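Local coordinates for protein Asp/Glu-specific dipeptidyl-peptidase (Flavobacterium psychrophilum, PDB 5JXF) that removes dipeptides from the N-terminus of oligopeptides as a serine peptidase of family S46, with strict specificity for Asp or Glu at the P1 position, at residues T173-T176 / A177-K181; A299-N303 / E304-A308; K346-I349 / G350-Q353. One frame throughout, in Å; residues are numbered along the deposited sequence.

Contact 1: residues T173-T176 / A177-K181; sequences TKVT and ASFAK
With CG of Phe179 anti to the backbone N (chi1 -155°) and CG1 of Val175 likewise opposite its backbone N (chi1 176°), the two side chains meet at the C-terminal end of helix 162-178, where CG1 of Val175 lies 4.3 Å from CB of Phe179. The same branch approaches the phenyl ring obliquely. Leu200 of strand 197-214 touches both side chains, so the helix end is pressed against the sheet through this apolar pair. The backbone beneath them closes the helix. Val175 O takes two donors: Phe179 N at 2.7 Å, almost straight at hydrogen (173°), and Ser178 N at 2.9 Å, which comes from well above the carbonyl plane. Ser178 N also makes a weak bond to Lys174 O, and Ala177 N reaches Thr173 O at 3.3 Å. Phe179 is the first residue to leave helical geometry. Asn187 ND2 of strand 186-192 hydrogen-bonds to the carbonyl oxygens of Thr176 and Phe179, and Thr176 OG1 turns back to Ile172 O within the helix. Where the last turn runs out of backbone N-H donors, carbonyls are thus met by the doubled donors on Val175 O and by the Asn187 amide, while the Val175-Phe179 pair adds apolar contact.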
loop_
_atom_site.group_PDB
_atom_site.type_symbol
_atom_site.label_atom_id
_atom_site.label_comp_id
_atom_site.label_asym_id
_atom_site.label_seq_id
_atom_site.Cartn_x
_atom_site.Cartn_y
_atom_site.Cartn_z
ATOM N N THR A 173 49.737 3.166 11.242
ATOM C CA THR A 173 50.207 4.389 11.883
ATOM C C THR A 173 51.541 4.838 11.271
ATOM O O THR A 173 51.814 6.028 11.120
ATOM C CB THR A 173 50.351 4.194 13.405
ATOM O OG1 THR A 173 49.063 3.911 13.971
ATOM C CG2 THR A 173 50.917 5.451 14.061
ATOM N N LYS A 174 52.326 3.859 10.854
ATOM C CA LYS A 174 53.638 4.093 10.263
ATOM C C LYS A 174 53.478 4.801 8.901
ATOM O O LYS A 174 54.059 5.871 8.661
ATOM C CB LYS A 174 54.367 2.730 10.187
ATOM C CG LYS A 174 55.656 2.576 9.353
ATOM C CD LYS A 174 55.927 0.958 9.215
ATOM C CE LYS A 174 57.097 0.821 8.166
ATOM N NZ LYS A 174 56.009 0.619 7.020
ATOM N N VAL A 175 52.634 4.259 8.032
ATOM C CA VAL A 175 52.421 4.891 6.736
ATOM C C VAL A 175 51.673 6.232 6.832
ATOM O O VAL A 175 52.022 7.193 6.139
ATOM C CB VAL A 175 51.673 3.941 5.797
ATOM C CG1 VAL A 175 51.352 4.620 4.487
ATOM C CG2 VAL A 175 52.532 2.711 5.559
ATOM N N THR A 176 50.666 6.297 7.696
ATOM C CA THR A 176 49.840 7.498 7.824
ATOM C C THR A 176 50.724 8.715 8.137
ATOM O O THR A 176 50.528 9.809 7.598
ATOM C CB THR A 176 48.763 7.299 8.916
ATOM O OG1 THR A 176 47.875 6.240 8.532
ATOM C CG2 THR A 176 47.957 8.551 9.140
ATOM N N ALA A 177 51.729 8.490 8.975
ATOM C CA ALA A 177 52.642 9.540 9.421
ATOM C C ALA A 177 53.648 9.894 8.326
ATOM O O ALA A 177 54.122 11.034 8.217
ATOM C CB ALA A 177 53.375 9.085 10.698
ATOM N N SER A 178 53.955 8.891 7.513
ATOM C CA SER A 178 55.061 8.949 6.577
ATOM C C SER A 178 54.674 9.409 5.170
ATOM O O SER A 178 55.399 10.182 4.552
ATOM C CB SER A 178 55.716 7.573 6.516
ATOM O OG SER A 178 56.194 7.288 5.224
ATOM N N PHE A 179 53.538 8.933 4.665
ATOM C CA PHE A 179 53.142 9.230 3.288
ATOM C C PHE A 179 53.152 10.734 3.017
ATOM O O PHE A 179 52.804 11.541 3.886
ATOM C CB PHE A 179 51.770 8.645 2.988
ATOM C CG PHE A 179 51.541 8.367 1.538
ATOM C CD1 PHE A 179 50.930 9.313 0.725
ATOM C CD2 PHE A 179 51.951 7.167 0.985
ATOM C CE1 PHE A 179 50.714 9.063 -0.621
ATOM C CE2 PHE A 179 51.737 6.901 -0.357
ATOM C CZ PHE A 179 51.117 7.855 -1.165
ATOM N N ALA A 180 53.609 11.106 1.827
ATOM C CA ALA A 180 53.782 12.514 1.500
ATOM C C ALA A 180 52.441 13.208 1.243
ATOM O O ALA A 180 51.593 12.729 0.490
ATOM C CB ALA A 180 54.712 12.674 0.302
ATOM N N LYS A 181 52.282 14.353 1.894
ATOM C CA LYS A 181 51.088 15.172 1.817
ATOM C C LYS A 181 51.539 16.613 2.000
ATOM O O LYS A 181 52.666 16.856 2.432
ATOM C CB LYS A 181 50.079 14.759 2.898
ATOM C CG LYS A 181 50.605 14.960 4.329
ATOM C CD LYS A 181 49.588 14.524 5.393
ATOM C CE LYS A 181 50.056 14.941 6.790
ATOM N NZ LYS A 181 50.087 16.436 6.924
#

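Contact 2: residues A299-N303 / E304-A308; sequences AQIVN and ETNPA
Gln300 O is gripped by three donors from the following turn. Thr305 N meets it at 2.9 Å, nearly straight at hydrogen (176°) and close to the line of the C=O bond, whereas Glu304 N, at 3.1 Å, comes from above the carbonyl plane. The third donor is the hydroxyl: Thr305 OG1 sits between backbone N and carbonyl carbon (chi1 57°), which folds it back to 3.2 Å from Gln300 O. Its methyl CG2 rests 3.9 Å from Gln300 CG, the two side chains crossing at about a right angle. One residue on, Asn306 N bonds in the carbonyl plane to Ile301 O at 3.0 Å. These i to i+5 bonds mark a wider, pi-type turn within helix 295-325, followed by a kink at Pro307, whose nitrogen has no hydrogen to give; its CG packs 3.4 Å from Val302 O. On the flank facing helix 328-357, Ile301 and Asn306 lie side by side and point the same way, with CG2 of Ile301 3.6 Å from ND2 of Asn306. That amide nitrogen is held from the neighbouring helix by Ser352 OG and Glu351 OE1. On another flank, Gln300 packs on Tyr395 and Ala402 of helix 386-415, and Thr305 on Asp406.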
loop_
_atom_site.group_PDB
_atom_site.type_symbol
_atom_site.label_atom_id
_atom_site.label_comp_id
_atom_site.label_asym_id
_atom_site.label_seq_id
_atom_site.Cartn_x
_atom_site.Cartn_y
_atom_site.Cartn_z
ATOM N N ALA A 299 21.770 -16.355 7.585
ATOM C CA ALA A 299 20.796 -17.005 8.459
ATOM C C ALA A 299 20.774 -16.358 9.838
ATOM O O ALA A 299 19.713 -16.198 10.430
ATOM C CB ALA A 299 21.077 -18.504 8.573
ATOM N N GLN A 300 21.940 -15.966 10.341
ATOM C CA GLN A 300 22.010 -15.314 11.645
ATOM C C GLN A 300 21.337 -13.943 11.609
ATOM O O GLN A 300 20.694 -13.519 12.573
ATOM C CB GLN A 300 23.464 -15.171 12.100
ATOM C CG GLN A 300 23.607 -14.584 13.498
ATOM C CD GLN A 300 25.041 -14.220 13.844
ATOM O OE1 GLN A 300 25.856 -13.959 12.966
ATOM N NE2 GLN A 300 25.358 -14.230 15.134
ATOM N N ILE A 301 21.504 -13.246 10.495
ATOM C CA ILE A 301 20.894 -11.942 10.329
ATOM C C ILE A 301 19.389 -12.107 10.359
ATOM O O ILE A 301 18.677 -11.503 11.165
ATOM C CB ILE A 301 21.311 -11.272 8.999
ATOM C CG1 ILE A 301 22.813 -10.986 8.982
ATOM C CG2 ILE A 301 20.493 -10.011 8.761
ATOM C CD1 ILE A 301 23.358 -10.656 7.596
ATOM N N VAL A 302 18.914 -12.947 9.459
ATOM C CA VAL A 302 17.491 -13.125 9.267
ATOM C C VAL A 302 16.823 -13.748 10.497
ATOM O O VAL A 302 15.794 -13.258 10.969
ATOM C CB VAL A 302 17.235 -13.993 8.032
ATOM C CG1 VAL A 302 15.813 -14.481 8.011
ATOM C CG2 VAL A 302 17.559 -13.209 6.775
ATOM N N ASN A 303 17.432 -14.806 11.025
ATOM C CA ASN A 303 16.804 -15.585 12.085
ATOM C C ASN A 303 16.938 -15.015 13.497
ATOM O O ASN A 303 16.063 -15.243 14.323
ATOM C CB ASN A 303 17.346 -17.020 12.085
ATOM C CG ASN A 303 16.968 -17.794 10.831
ATOM O OD1 ASN A 303 15.871 -17.632 10.287
ATOM N ND2 ASN A 303 17.866 -18.669 10.389
ATOM N N GLU A 304 18.004 -14.284 13.809
ATOM C CA GLU A 304 18.135 -13.885 15.209
ATOM C C GLU A 304 18.633 -12.478 15.525
ATOM O O GLU A 304 18.109 -11.861 16.452
ATOM C CB GLU A 304 19.012 -14.906 15.934
ATOM C CG GLU A 304 20.068 -15.557 15.068
ATOM C CD GLU A 304 20.309 -16.999 15.461
ATOM O OE1 GLU A 304 19.501 -17.535 16.259
ATOM O OE2 GLU A 304 21.300 -17.589 14.975
ATOM N N THR A 305 19.607 -11.945 14.792
ATOM C CA THR A 305 20.061 -10.591 15.110
ATOM C C THR A 305 19.001 -9.540 14.744
ATOM O O THR A 305 18.623 -8.721 15.582
ATOM C CB THR A 305 21.396 -10.240 14.411
ATOM O OG1 THR A 305 21.261 -10.400 12.997
ATOM C CG2 THR A 305 22.522 -11.144 14.915
ATOM N N ASN A 306 18.518 -9.562 13.506
ATOM C CA ASN A 306 17.513 -8.591 13.081
ATOM C C ASN A 306 16.210 -8.614 13.899
ATOM O O ASN A 306 15.738 -7.553 14.318
ATOM C CB ASN A 306 17.181 -8.774 11.595
ATOM C CG ASN A 306 18.083 -7.953 10.693
ATOM O OD1 ASN A 306 19.120 -7.451 11.129
ATOM N ND2 ASN A 306 17.687 -7.800 9.432
ATOM N N PRO A 307 15.624 -9.806 14.127
ATOM C CA PRO A 307 14.364 -9.792 14.887
ATOM C C PRO A 307 14.522 -9.183 16.282
ATOM O O PRO A 307 13.656 -8.424 16.722
ATOM C CB PRO A 307 13.996 -11.280 14.995
ATOM C CG PRO A 307 14.730 -11.949 13.898
ATOM C CD PRO A 307 15.993 -11.170 13.704
ATOM N N ALA A 308 15.618 -9.520 16.961
ATOM C CA ALA A 308 15.911 -8.944 18.270
ATOM C C ALA A 308 15.927 -7.410 18.227
ATOM O O ALA A 308 15.140 -6.753 18.916
ATOM C CB ALA A 308 17.246 -9.478 18.800
#

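Contact 3: residues K346-I349 / G350-Q353; sequences KKWI and GESQ
Helix 328-357 contributes to the pocket of the bound arginine, and in its 346-353 part Trp348 and Glu351 lie side by side and point the same way. Atom OE1 of Glu351 comes 3.8 Å from CD1 of Trp348, with the ring and carboxylate planes only 23° apart. At the second carboxylate oxygen, OE2, Lys347 crosses the glutamate at a slant, its CE 4.2 Å away. Both chains are extended, each with CG anti to the backbone N (chi1 -177° for Lys347, 175° for Glu351), yet NZ of Lys347 stays 4.6 Å from OE2 of Glu351 and forms its salt bridge with Asp688 instead. One turn along, Trp348 O accepts two bonds from Ser352, from N at 2.9 Å and from OG at 3.2 Å, the donors reaching it from opposite faces of its plane. Ser352 OG is also hydrogen-bonded to Asn306 ND2 of helix 295-325. Gly350 N continues the regular helix with a bond of 3.1 Å to Lys346 O. The indole also makes a cation-pi contact with Lys309, while Lys346 NZ hydrogen-bonds to the carbonyl oxygens of Asn228 and Asp225, two residues of the arginine pocket. Asn306 ND2 also reaches OE1 of buried Glu351; with Lys347 nearby, these surroundings would probably favour the charged carboxylate.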
loop_
_atom_site.group_PDB
_atom_site.type_symbol
_atom_site.label_atom_id
_atom_site.label_comp_id
_atom_site.label_asym_id
_atom_site.label_seq_id
_atom_site.Cartn_x
_atom_site.Cartn_y
_atom_site.Cartn_z
ATOM N N LYS A 346 13.205 0.305 10.399
ATOM C CA LYS A 346 12.458 -0.057 9.212
ATOM C C LYS A 346 13.346 -0.742 8.186
ATOM O O LYS A 346 12.882 -1.666 7.517
ATOM C CB LYS A 346 11.782 1.155 8.580
ATOM C CG LYS A 346 10.730 0.764 7.545
ATOM C CD LYS A 346 10.063 1.978 6.936
ATOM C CE LYS A 346 8.760 1.600 6.175
ATOM N NZ LYS A 346 8.254 2.803 5.381
ATOM N N LYS A 347 14.612 -0.306 8.062
ATOM C CA LYS A 347 15.525 -0.939 7.107
ATOM C C LYS A 347 15.580 -2.439 7.355
ATOM O O LYS A 347 15.515 -3.252 6.423
ATOM C CB LYS A 347 16.965 -0.352 7.183
ATOM C CG LYS A 347 17.894 -0.968 6.147
ATOM C CD LYS A 347 19.373 -0.841 6.518
ATOM C CE LYS A 347 20.255 -1.650 5.574
ATOM N NZ LYS A 347 21.688 -1.312 5.755
ATOM N N TRP A 348 15.705 -2.795 8.629
ATOM C CA TRP A 348 15.927 -4.176 9.017
ATOM C C TRP A 348 14.684 -5.027 8.726
ATOM O O TRP A 348 14.796 -6.196 8.353
ATOM C CB TRP A 348 16.331 -4.246 10.491
ATOM C CG TRP A 348 17.746 -3.697 10.725
ATOM C CD1 TRP A 348 18.760 -3.653 9.818
ATOM C CD2 TRP A 348 18.264 -3.122 11.932
ATOM N NE1 TRP A 348 19.879 -3.088 10.382
ATOM C CE2 TRP A 348 19.602 -2.757 11.681
ATOM C CE3 TRP A 348 17.726 -2.880 13.199
ATOM C CZ2 TRP A 348 20.407 -2.165 12.647
ATOM C CZ3 TRP A 348 18.530 -2.295 14.157
ATOM C CH2 TRP A 348 19.855 -1.948 13.878
ATOM N N ILE A 349 13.507 -4.429 8.875
ATOM C CA ILE A 349 12.265 -5.109 8.498
ATOM C C ILE A 349 12.333 -5.484 7.012
ATOM O O ILE A 349 12.232 -6.664 6.663
ATOM C CB ILE A 349 11.040 -4.230 8.819
ATOM C CG1 ILE A 349 10.894 -4.113 10.339
ATOM C CG2 ILE A 349 9.750 -4.758 8.149
ATOM C CD1 ILE A 349 9.899 -3.078 10.801
ATOM N N GLY A 350 12.594 -4.491 6.159
ATOM C CA GLY A 350 12.732 -4.718 4.729
ATOM C C GLY A 350 13.832 -5.683 4.345
ATOM O O GLY A 350 13.670 -6.505 3.447
ATOM N N GLU A 351 14.967 -5.574 5.029
ATOM C CA GLU A 351 16.106 -6.411 4.724
ATOM C C GLU A 351 15.795 -7.877 5.016
ATOM O O GLU A 351 16.051 -8.750 4.187
ATOM C CB GLU A 351 17.327 -5.947 5.520
ATOM C CG GLU A 351 18.528 -6.837 5.350
ATOM C CD GLU A 351 19.749 -6.332 6.130
ATOM O OE1 GLU A 351 19.756 -6.428 7.386
ATOM O OE2 GLU A 351 20.680 -5.806 5.474
ATOM N N SER A 352 15.244 -8.143 6.197
ATOM C CA SER A 352 14.838 -9.500 6.544
ATOM C C SER A 352 13.742 -9.991 5.591
ATOM O O SER A 352 13.731 -11.162 5.199
ATOM C CB SER A 352 14.354 -9.571 7.998
ATOM O OG SER A 352 15.407 -9.264 8.899
ATOM N N GLN A 353 12.849 -9.081 5.199
ATOM C CA GLN A 353 11.763 -9.404 4.269
ATOM C C GLN A 353 12.301 -9.835 2.904
ATOM O O GLN A 353 11.946 -10.902 2.406
ATOM C CB GLN A 353 10.812 -8.206 4.110
ATOM C CG GLN A 353 9.539 -8.510 3.320
ATOM C CD GLN A 353 8.502 -7.390 3.396
ATOM O OE1 GLN A 353 8.328 -6.753 4.438
ATOM N NE2 GLN A 353 7.811 -7.144 2.280
#

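Overall arrangement
Contacts 2 and 3 lie on helices 295-325 and 328-357, which follow each other in the chain, and their centres are 11 Å apart. They meet through Asn306 ND2, which lies 2.8 Å from Ser352 OG and 3.2 Å from Glu351 OE1, probable hydrogen bonds both. Contact 3 is the nearer to the ligands: the Lys347 side chain is about 6 Å from the bound aspartic acid and about 4 Å from that of Arg680, the residue thought to recognise P1. The Asn306 side chain is about 13 Å from the bound aspartic acid and about 11 Å from the side chain of Arg680, placing contact 2 behind contact 3. Contact 1 stands apart, its nearest atoms about 27 Å from contact 3, away from the annotated sites.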